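Long-range contact in 3-hydroxyisobutyrate dehydrogenase family protein (Geobacter sulfurreducens, PDB 3PDU), which probably reduces succinic semialdehyde to gamma-hydroxybutyrate with NADPH, as a member of the beta-hydroxyacid dehydrogenase family: residues Phe228-Gln238 and Arg269-Ala280. Residues are numbered along the deposited sequence; the frame is centred on the assembly and turned at random.
Sequences FPTSFPLKHMQ and RAAGHADEDFAA. With NAP (NADP nicotinamide-adenine-dinucleotide phosphate), chain I.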
ATOM      1  N   PHE A 228     -13.468 -22.728   2.183  1.00 22.77           N
ATOM      2  CA  PHE A 228     -12.047 -22.686   1.827  1.00 25.94           C
ATOM      3  C   PHE A 228     -11.264 -23.899   2.323  1.00 23.54           C
ATOM      4  O   PHE A 228     -10.330 -23.762   3.123  1.00 19.88           O
ATOM      5  CB  PHE A 228     -11.412 -21.379   2.336  1.00 22.48           C
ATOM      6  CG  PHE A 228     -12.132 -20.147   1.861  1.00 22.66           C
ATOM      7  CD1 PHE A 228     -11.772 -19.535   0.667  1.00 19.57           C
ATOM      8  CD2 PHE A 228     -13.192 -19.632   2.579  1.00 24.32           C
ATOM      9  CE1 PHE A 228     -12.437 -18.414   0.217  1.00 19.29           C
ATOM     10  CE2 PHE A 228     -13.873 -18.513   2.129  1.00 24.98           C
ATOM     11  CZ  PHE A 228     -13.501 -17.907   0.946  1.00 18.99           C
ATOM     12  N   PRO A 229     -11.626 -25.093   1.827  1.00 25.12           N
ATOM     13  CA  PRO A 229     -10.891 -26.307   2.199  1.00 21.22           C
ATOM     14  C   PRO A 229      -9.419 -26.160   1.804  1.00 24.08           C
ATOM     15  O   PRO A 229      -9.104 -25.674   0.716  1.00 18.56           O
ATOM     16  CB  PRO A 229     -11.571 -27.399   1.375  1.00 21.50           C
ATOM     17  CG  PRO A 229     -12.177 -26.667   0.211  1.00 27.49           C
ATOM     18  CD  PRO A 229     -12.591 -25.331   0.740  1.00 25.46           C
ATOM     19  N   THR A 230      -8.521 -26.572   2.692  1.00 21.50           N
ATOM     20  CA  THR A 230      -7.124 -26.170   2.568  1.00 22.93           C
ATOM     21  C   THR A 230      -6.330 -26.948   1.532  1.00 24.56           C
ATOM     22  O   THR A 230      -6.129 -28.153   1.680  1.00 24.81           O
ATOM     23  CB  THR A 230      -6.415 -26.279   3.926  1.00 21.74           C
ATOM     24  OG1 THR A 230      -7.183 -25.577   4.910  1.00 21.78           O
ATOM     25  CG2 THR A 230      -5.019 -25.676   3.847  1.00 16.40           C
ATOM     26  N   SER A 231      -5.880 -26.262   0.479  1.00 17.62           N
ATOM     27  CA  SER A 231      -4.877 -26.839  -0.417  1.00 17.10           C
ATOM     28  C   SER A 231      -3.499 -26.263  -0.100  1.00 21.71           C
ATOM     29  O   SER A 231      -2.523 -26.993   0.021  1.00 22.52           O
ATOM     30  CB  SER A 231      -5.218 -26.598  -1.888  1.00 22.05           C
ATOM     31  OG  SER A 231      -6.311 -27.415  -2.282  1.00 28.87           O
ATOM     32  N   PHE A 232      -3.431 -24.943   0.022  1.00 16.02           N
ATOM     33  CA  PHE A 232      -2.196 -24.275   0.409  1.00 13.59           C
ATOM     34  C   PHE A 232      -2.554 -23.374   1.585  1.00 13.84           C
ATOM     35  O   PHE A 232      -3.327 -22.426   1.427  1.00 17.27           O
ATOM     36  CB  PHE A 232      -1.652 -23.470  -0.778  1.00 13.91           C
ATOM     37  CG  PHE A 232      -0.407 -22.677  -0.479  1.00 19.38           C
ATOM     38  CD1 PHE A 232       0.625 -23.228   0.261  1.00 17.42           C
ATOM     39  CD2 PHE A 232      -0.253 -21.393  -0.988  1.00 19.36           C
ATOM     40  CE1 PHE A 232       1.793 -22.499   0.510  1.00 20.31           C
ATOM     41  CE2 PHE A 232       0.905 -20.661  -0.754  1.00 19.14           C
ATOM     42  CZ  PHE A 232       1.926 -21.208   0.001  1.00 17.17           C
ATOM     43  N   PRO A 233      -2.052 -23.712   2.786  1.00 16.82           N
ATOM     44  CA  PRO A 233      -2.443 -22.991   4.005  1.00 17.62           C
ATOM     45  C   PRO A 233      -2.158 -21.500   3.898  1.00 18.43           C
ATOM     46  O   PRO A 233      -1.088 -21.107   3.436  1.00 16.09           O
ATOM     47  CB  PRO A 233      -1.576 -23.634   5.090  1.00 17.80           C
ATOM     48  CG  PRO A 233      -1.350 -25.040   4.577  1.00 16.25           C
ATOM     49  CD  PRO A 233      -1.155 -24.846   3.082  1.00 14.83           C
ATOM     50  N   LEU A 234      -3.127 -20.682   4.292  1.00 16.59           N
ATOM     51  CA  LEU A 234      -2.967 -19.234   4.223  1.00 14.48           C
ATOM     52  C   LEU A 234      -1.702 -18.774   4.961  1.00 15.33           C
ATOM     53  O   LEU A 234      -0.966 -17.907   4.475  1.00 15.93           O
ATOM     54  CB  LEU A 234      -4.218 -18.537   4.778  1.00 14.64           C
ATOM     55  CG  LEU A 234      -4.285 -17.025   4.563  1.00 17.63           C
ATOM     56  CD1 LEU A 234      -5.716 -16.622   4.254  1.00 17.21           C
ATOM     57  CD2 LEU A 234      -3.763 -16.289   5.788  1.00 15.76           C
ATOM     58  N   LYS A 235      -1.444 -19.350   6.135  1.00 13.14           N
ATOM     59  CA  LYS A 235      -0.228 -18.999   6.879  1.00 14.33           C
ATOM     60  C   LYS A 235       1.043 -19.196   6.058  1.00 14.12           C
ATOM     61  O   LYS A 235       2.014 -18.454   6.236  1.00 14.99           O
ATOM     62  CB  LYS A 235      -0.126 -19.772   8.204  1.00 18.73           C
ATOM     63  CG  LYS A 235      -0.026 -21.294   8.026  1.00 18.94           C
ATOM     64  CD  LYS A 235      -0.154 -22.010   9.376  1.00 24.63           C
ATOM     65  CE  LYS A 235      -0.097 -23.524   9.192  1.00 25.16           C
ATOM     66  NZ  LYS A 235      -0.431 -24.236  10.465  1.00 22.94           N
ATOM     67  N   HIS A 236       1.064 -20.194   5.176  1.00 17.92           N
ATOM     68  CA  HIS A 236       2.271 -20.425   4.371  1.00 16.41           C
ATOM     69  C   HIS A 236       2.377 -19.479   3.191  1.00 15.36           C
ATOM     70  O   HIS A 236       3.482 -19.103   2.782  1.00 19.12           O
ATOM     71  CB  HIS A 236       2.378 -21.892   3.929  1.00 15.16           C
ATOM     72  CG  HIS A 236       2.541 -22.834   5.077  1.00 20.86           C
ATOM     73  ND1 HIS A 236       2.090 -24.135   5.055  1.00 21.27           N
ATOM     74  CD2 HIS A 236       3.086 -22.644   6.304  1.00 14.06           C
ATOM     75  CE1 HIS A 236       2.366 -24.713   6.211  1.00 19.09           C
ATOM     76  NE2 HIS A 236       2.965 -23.826   6.989  1.00 25.02           N
ATOM     77  N   MET A 237       1.233 -19.078   2.641  1.00 13.62           N
ATOM     78  CA  MET A 237       1.240 -18.020   1.630  1.00 17.22           C
ATOM     79  C   MET A 237       1.801 -16.731   2.242  1.00 15.98           C
ATOM     80  O   MET A 237       2.605 -16.022   1.614  1.00 13.51           O
ATOM     81  CB  MET A 237      -0.168 -17.766   1.080  1.00 16.16           C
ATOM     82  CG  MET A 237      -0.239 -16.597   0.052  1.00 17.56           C
ATOM     83  SD  MET A 237       0.386 -17.021  -1.594  1.00 22.43           S
ATOM     84  CE  MET A 237       2.104 -16.632  -1.418  1.00 15.55           C
ATOM     85  N   GLN A 238       1.381 -16.422   3.467  1.00 15.76           N
ATOM     86  CA  GLN A 238       1.831 -15.181   4.108  1.00 16.27           C
ATOM     87  C   GLN A 238       3.336 -15.274   4.385  1.00 17.56           C
ATOM     88  O   GLN A 238       4.088 -14.327   4.146  1.00 14.99           O
ATOM     89  CB  GLN A 238       1.040 -14.892   5.392  1.00 16.27           C
ATOM     90  CG  GLN A 238       1.282 -13.480   5.932  1.00 14.33           C
ATOM     91  CD  GLN A 238       2.461 -13.429   6.883  1.00 17.90           C
ATOM     92  OE1 GLN A 238       2.505 -14.171   7.861  1.00 18.22           O
ATOM     93  NE2 GLN A 238       3.413 -12.531   6.618  1.00 11.91           N
ATOM     94  N   ARG A 269      -4.741 -13.797   8.583  1.00 16.96           N
ATOM     95  CA  ARG A 269      -4.243 -14.546   9.743  1.00 24.64           C
ATOM     96  C   ARG A 269      -4.835 -14.017  11.036  1.00 28.33           C
ATOM     97  O   ARG A 269      -5.318 -14.787  11.859  1.00 27.81           O
ATOM     98  CB  ARG A 269      -2.718 -14.458   9.858  1.00 29.87           C
ATOM     99  CG  ARG A 269      -1.958 -15.314   8.888  1.00 25.54           C
ATOM    100  CD  ARG A 269      -0.454 -15.257   9.171  1.00 29.15           C
ATOM    101  NE  ARG A 269      -0.026 -16.275  10.128  1.00 33.51           N
ATOM    102  CZ  ARG A 269       1.155 -16.899  10.089  1.00 41.52           C
ATOM    103  NH1 ARG A 269       2.044 -16.618   9.130  1.00 30.50           N
ATOM    104  NH2 ARG A 269       1.447 -17.812  11.011  1.00 43.45           N
ATOM    105  N   ALA A 270      -4.783 -12.698  11.223  1.00 26.72           N
ATOM    106  CA  ALA A 270      -5.276 -12.101  12.466  1.00 31.06           C
ATOM    107  C   ALA A 270      -6.751 -12.418  12.678  1.00 29.18           C
ATOM    108  O   ALA A 270      -7.200 -12.610  13.808  1.00 28.97           O
ATOM    109  CB  ALA A 270      -5.041 -10.588  12.476  1.00 31.27           C
ATOM    110  N   ALA A 271      -7.498 -12.492  11.582  1.00 21.95           N
ATOM    111  CA  ALA A 271      -8.931 -12.729  11.664  1.00 23.98           C
ATOM    112  C   ALA A 271      -9.293 -14.208  11.807  1.00 26.62           C
ATOM    113  O   ALA A 271     -10.473 -14.560  11.803  1.00 27.45           O
ATOM    114  CB  ALA A 271      -9.641 -12.107  10.460  1.00 26.51           C
ATOM    115  N   GLY A 272      -8.290 -15.075  11.931  1.00 24.72           N
ATOM    116  CA  GLY A 272      -8.543 -16.475  12.246  1.00 22.94           C
ATOM    117  C   GLY A 272      -8.530 -17.450  11.073  1.00 26.23           C
ATOM    118  O   GLY A 272      -8.990 -18.586  11.207  1.00 23.45           O
ATOM    119  N   HIS A 273      -7.984 -17.037   9.931  1.00 20.82           N
ATOM    120  CA  HIS A 273      -8.030 -17.888   8.732  1.00 22.91           C
ATOM    121  C   HIS A 273      -6.685 -18.543   8.374  1.00 21.78           C
ATOM    122  O   HIS A 273      -6.493 -19.024   7.251  1.00 17.80           O
ATOM    123  CB  HIS A 273      -8.578 -17.090   7.535  1.00 18.36           C
ATOM    124  CG  HIS A 273      -9.849 -16.358   7.839  1.00 25.61           C
ATOM    125  ND1 HIS A 273     -11.038 -17.007   8.098  1.00 29.60           N
ATOM    126  CD2 HIS A 273     -10.114 -15.033   7.940  1.00 25.47           C
ATOM    127  CE1 HIS A 273     -11.981 -16.114   8.343  1.00 35.47           C
ATOM    128  NE2 HIS A 273     -11.447 -14.908   8.255  1.00 29.81           N
ATOM    129  N   ALA A 274      -5.766 -18.583   9.331  1.00 19.56           N
ATOM    130  CA  ALA A 274      -4.404 -19.054   9.061  1.00 21.34           C
ATOM    131  C   ALA A 274      -4.357 -20.472   8.490  1.00 21.59           C
ATOM    132  O   ALA A 274      -3.494 -20.778   7.672  1.00 20.49           O
ATOM    133  CB  ALA A 274      -3.538 -18.962  10.322  1.00 21.42           C
ATOM    134  N   ASP A 275      -5.274 -21.335   8.927  1.00 16.74           N
ATOM    135  CA  ASP A 275      -5.237 -22.742   8.516  1.00 17.21           C
ATOM    136  C   ASP A 275      -6.215 -23.084   7.384  1.00 19.29           C
ATOM    137  O   ASP A 275      -6.334 -24.243   6.989  1.00 23.35           O
ATOM    138  CB  ASP A 275      -5.474 -23.670   9.716  1.00 25.25           C
ATOM    139  CG  ASP A 275      -4.297 -23.677  10.685  1.00 36.74           C
ATOM    140  OD1 ASP A 275      -3.140 -23.782  10.226  1.00 31.45           O
ATOM    141  OD2 ASP A 275      -4.530 -23.594  11.902  1.00 43.94           O
ATOM    142  N   GLU A 276      -6.909 -22.079   6.864  1.00 15.56           N
ATOM    143  CA  GLU A 276      -7.774 -22.283   5.713  1.00 17.82           C
ATOM    144  C   GLU A 276      -6.946 -22.157   4.438  1.00 19.83           C
ATOM    145  O   GLU A 276      -5.775 -21.807   4.496  1.00 17.70           O
ATOM    146  CB  GLU A 276      -8.904 -21.256   5.722  1.00 17.99           C
ATOM    147  CG  GLU A 276      -9.878 -21.434   6.898  1.00 20.93           C
ATOM    148  CD  GLU A 276     -10.856 -20.282   7.007  1.00 32.80           C
ATOM    149  OE1 GLU A 276     -11.646 -20.069   6.063  1.00 33.69           O
ATOM    150  OE2 GLU A 276     -10.837 -19.587   8.039  1.00 36.97           O
ATOM    151  N   ASP A 277      -7.537 -22.453   3.286  1.00 14.87           N
ATOM    152  CA  ASP A 277      -6.818 -22.233   2.037  1.00 18.55           C
ATOM    153  C   ASP A 277      -6.441 -20.760   1.908  1.00 19.64           C
ATOM    154  O   ASP A 277      -7.167 -19.878   2.395  1.00 16.44           O
ATOM    155  CB  ASP A 277      -7.677 -22.633   0.840  1.00 22.34           C
ATOM    156  CG  ASP A 277      -6.866 -22.706  -0.444  1.00 21.51           C
ATOM    157  OD1 ASP A 277      -6.077 -23.660  -0.584  1.00 19.06           O
ATOM    158  OD2 ASP A 277      -7.015 -21.807  -1.297  1.00 18.61           O
ATOM    159  N   PHE A 278      -5.334 -20.474   1.219  1.00 15.74           N
ATOM    160  CA  PHE A 278      -4.931 -19.078   1.045  1.00 17.66           C
ATOM    161  C   PHE A 278      -5.965 -18.215   0.331  1.00 15.01           C
ATOM    162  O   PHE A 278      -5.938 -16.987   0.453  1.00 17.08           O
ATOM    163  CB  PHE A 278      -3.522 -18.936   0.428  1.00 13.01           C
ATOM    164  CG  PHE A 278      -3.455 -19.140  -1.068  1.00 16.76           C
ATOM    165  CD1 PHE A 278      -3.099 -18.079  -1.906  1.00 20.63           C
ATOM    166  CD2 PHE A 278      -3.658 -20.396  -1.631  1.00 18.02           C
ATOM    167  CE1 PHE A 278      -2.981 -18.259  -3.281  1.00 16.77           C
ATOM    168  CE2 PHE A 278      -3.551 -20.592  -3.017  1.00 18.41           C
ATOM    169  CZ  PHE A 278      -3.218 -19.510  -3.845  1.00 18.88           C
ATOM    170  N   ALA A 279      -6.898 -18.836  -0.385  1.00 16.02           N
ATOM    171  CA  ALA A 279      -7.981 -18.069  -1.006  1.00 18.24           C
ATOM    172  C   ALA A 279      -8.826 -17.349   0.051  1.00 18.68           C
ATOM    173  O   ALA A 279      -9.542 -16.385  -0.243  1.00 18.05           O
ATOM    174  CB  ALA A 279      -8.873 -18.977  -1.881  1.00 15.22           C
ATOM    175  N   ALA A 280      -8.740 -17.823   1.286  1.00 17.25           N
ATOM    176  CA  ALA A 280      -9.529 -17.256   2.369  1.00 18.59           C
ATOM    177  C   ALA A 280      -9.143 -15.817   2.717  1.00 18.58           C
ATOM    178  O   ALA A 280      -9.786 -15.191   3.554  1.00 16.47           O
ATOM    179  CB  ALA A 280      -9.462 -18.153   3.601  1.00 16.84           C
TER
HETATM  180  PA  NAP I 301       1.871 -28.232   6.507  1.00 23.05           P
HETATM  181  O1A NAP I 301       1.588 -27.116   7.426  1.00 21.29           O
HETATM  182  O2A NAP I 301       0.712 -29.106   6.257  1.00 22.17           O
HETATM  183  O5B NAP I 301       3.118 -29.094   7.003  1.00 21.12           O
HETATM  184  C5B NAP I 301       4.271 -28.553   7.592  1.00 20.90           C
HETATM  185  C4B NAP I 301       5.181 -29.718   7.981  1.00 17.54           C
HETATM  186  O4B NAP I 301       6.315 -29.203   8.668  1.00 20.01           O
HETATM  187  C3B NAP I 301       4.512 -30.710   8.942  1.00 21.66           C
HETATM  188  O3B NAP I 301       5.063 -31.991   8.690  1.00 21.08           O
HETATM  189  C2B NAP I 301       4.991 -30.236  10.304  1.00 17.60           C
HETATM  190  O2B NAP I 301       5.088 -31.216  11.307  1.00 21.47           O
HETATM  191  C1B NAP I 301       6.392 -29.793   9.939  1.00 16.23           C
HETATM  192  N9A NAP I 301       6.961 -28.847  10.905  1.00 22.27           N
HETATM  193  C8A NAP I 301       6.577 -27.560  11.167  1.00 22.05           C
HETATM  194  N7A NAP I 301       7.407 -27.075  12.128  1.00 18.40           N
HETATM  195  C5A NAP I 301       8.308 -28.023  12.456  1.00 19.05           C
HETATM  196  C6A NAP I 301       9.366 -28.047  13.353  1.00 21.86           C
HETATM  197  N6A NAP I 301       9.654 -26.969  14.093  1.00 21.73           N
HETATM  198  N1A NAP I 301      10.109 -29.198  13.466  1.00 21.65           N
HETATM  199  C2A NAP I 301       9.820 -30.307  12.694  1.00 20.32           C
HETATM  200  N3A NAP I 301       8.768 -30.274  11.804  1.00 19.87           N
HETATM  201  C4A NAP I 301       8.030 -29.147  11.694  1.00 19.96           C
HETATM  202  O3  NAP I 301       2.435 -27.539   5.178  1.00 22.97           O
HETATM  203  PN  NAP I 301       2.527 -27.999   3.649  1.00 19.45           P
HETATM  204  O1N NAP I 301       1.421 -27.355   2.921  1.00 25.96           O
HETATM  205  O2N NAP I 301       2.787 -29.461   3.606  1.00 17.42           O
HETATM  206  O5D NAP I 301       3.872 -27.194   3.288  1.00 24.54           O
HETATM  207  C5D NAP I 301       5.166 -27.733   3.439  1.00 20.82           C
HETATM  208  C4D NAP I 301       6.099 -26.833   2.639  1.00 21.78           C
HETATM  209  O4D NAP I 301       5.739 -26.877   1.272  1.00 21.11           O
HETATM  210  C3D NAP I 301       5.942 -25.374   3.055  1.00 18.53           C
HETATM  211  O3D NAP I 301       7.205 -24.744   2.905  1.00 20.04           O
HETATM  212  C2D NAP I 301       4.991 -24.791   2.030  1.00 21.31           C
HETATM  213  O2D NAP I 301       5.154 -23.390   1.862  1.00 19.17           O
HETATM  214  C1D NAP I 301       5.456 -25.575   0.809  1.00 20.92           C
HETATM  215  N1N NAP I 301       4.493 -25.703  -0.285  1.00 22.84           N
HETATM  216  C2N NAP I 301       3.166 -25.921  -0.038  1.00 15.83           C
HETATM  217  C3N NAP I 301       2.274 -26.067  -1.105  1.00 23.48           C
HETATM  218  C7N NAP I 301       0.806 -26.340  -0.867  1.00 22.14           C
HETATM  219  O7N NAP I 301      -0.081 -26.098  -1.916  1.00 27.36           O
HETATM  220  N7N NAP I 301       0.348 -26.773   0.310  1.00 20.85           N
HETATM  221  C4N NAP I 301       2.755 -25.995  -2.410  1.00 23.83           C
HETATM  222  C5N NAP I 301       4.114 -25.794  -2.654  1.00 23.14           C
HETATM  223  C6N NAP I 301       4.979 -25.662  -1.574  1.00 27.40           C
HETATM  224  P2B NAP I 301       3.854 -31.469  12.312  1.00 23.61           P
HETATM  225  O1X NAP I 301       4.484 -32.019  13.558  1.00 20.56           O
HETATM  226  O2X NAP I 301       3.131 -30.162  12.555  1.00 22.06           O
HETATM  227  O3X NAP I 301       2.898 -32.448  11.697  1.00 21.11           O
HETATM  228  O   HOH W   1     -13.621 -22.400   5.013  1.00 37.39           O
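Asp277 and Phe278 lock onto the loop Phe228-Pro233, which leads into helix 234-251 in the all-helical C-terminal domain of this beta-hydroxyacid dehydrogenase and brings Ser231 and Phe232 to the nicotinamide end of NADP. Asp277 N donates to Phe228 O and Phe278 N to Phe232 O; at the helix start Leu234 N and Lys235 N donate to Glu276 O and Ala274 O. The Asp277 side chain swings away from its own N (chi1 -168°), and OD1 accepts from Ser231 N at 2.8 Å and Phe232 N at 3.0 Å. One short carboxylate thus splits its oxygens, OD2 closing an Asx turn on Ala279 N and pairing with Lys219, for which the charge matters. Ser231, whose N is held by that OD1, offers its O to N7N of NADP.

The tight part is apolar: the edge of Phe232 meets the face of Phe278 in a T-shaped pair (planes at 67°), Met237 SD lies obliquely to the Phe278 ring, and branched Leu234 sets CD1 against Phe278 O and the Ala280 backbone, CD2 against Arg269 CG. Ala280 CA sits over one face of Phe228, alanine being small enough to let the ring come close.

The partly exposed side is looser and polar. Straight past CG, the Lys235 chain carries NZ to Asp275 OD1 (2.8 Å), a salt bridge suited to the surface. The Arg269 guanidinium lies flat over Lys235 CB, while NH1 donates to Gln238 OE1 at 2.8 Å. Without the guanidinium, as with an alanine here, Gln238 OE1 would probably lose this donor and Lys235 CB its cover. On the backbone side of Asp275, Thr230 OG1 donates to Asp275 O at 2.6 Å, on a lone pair.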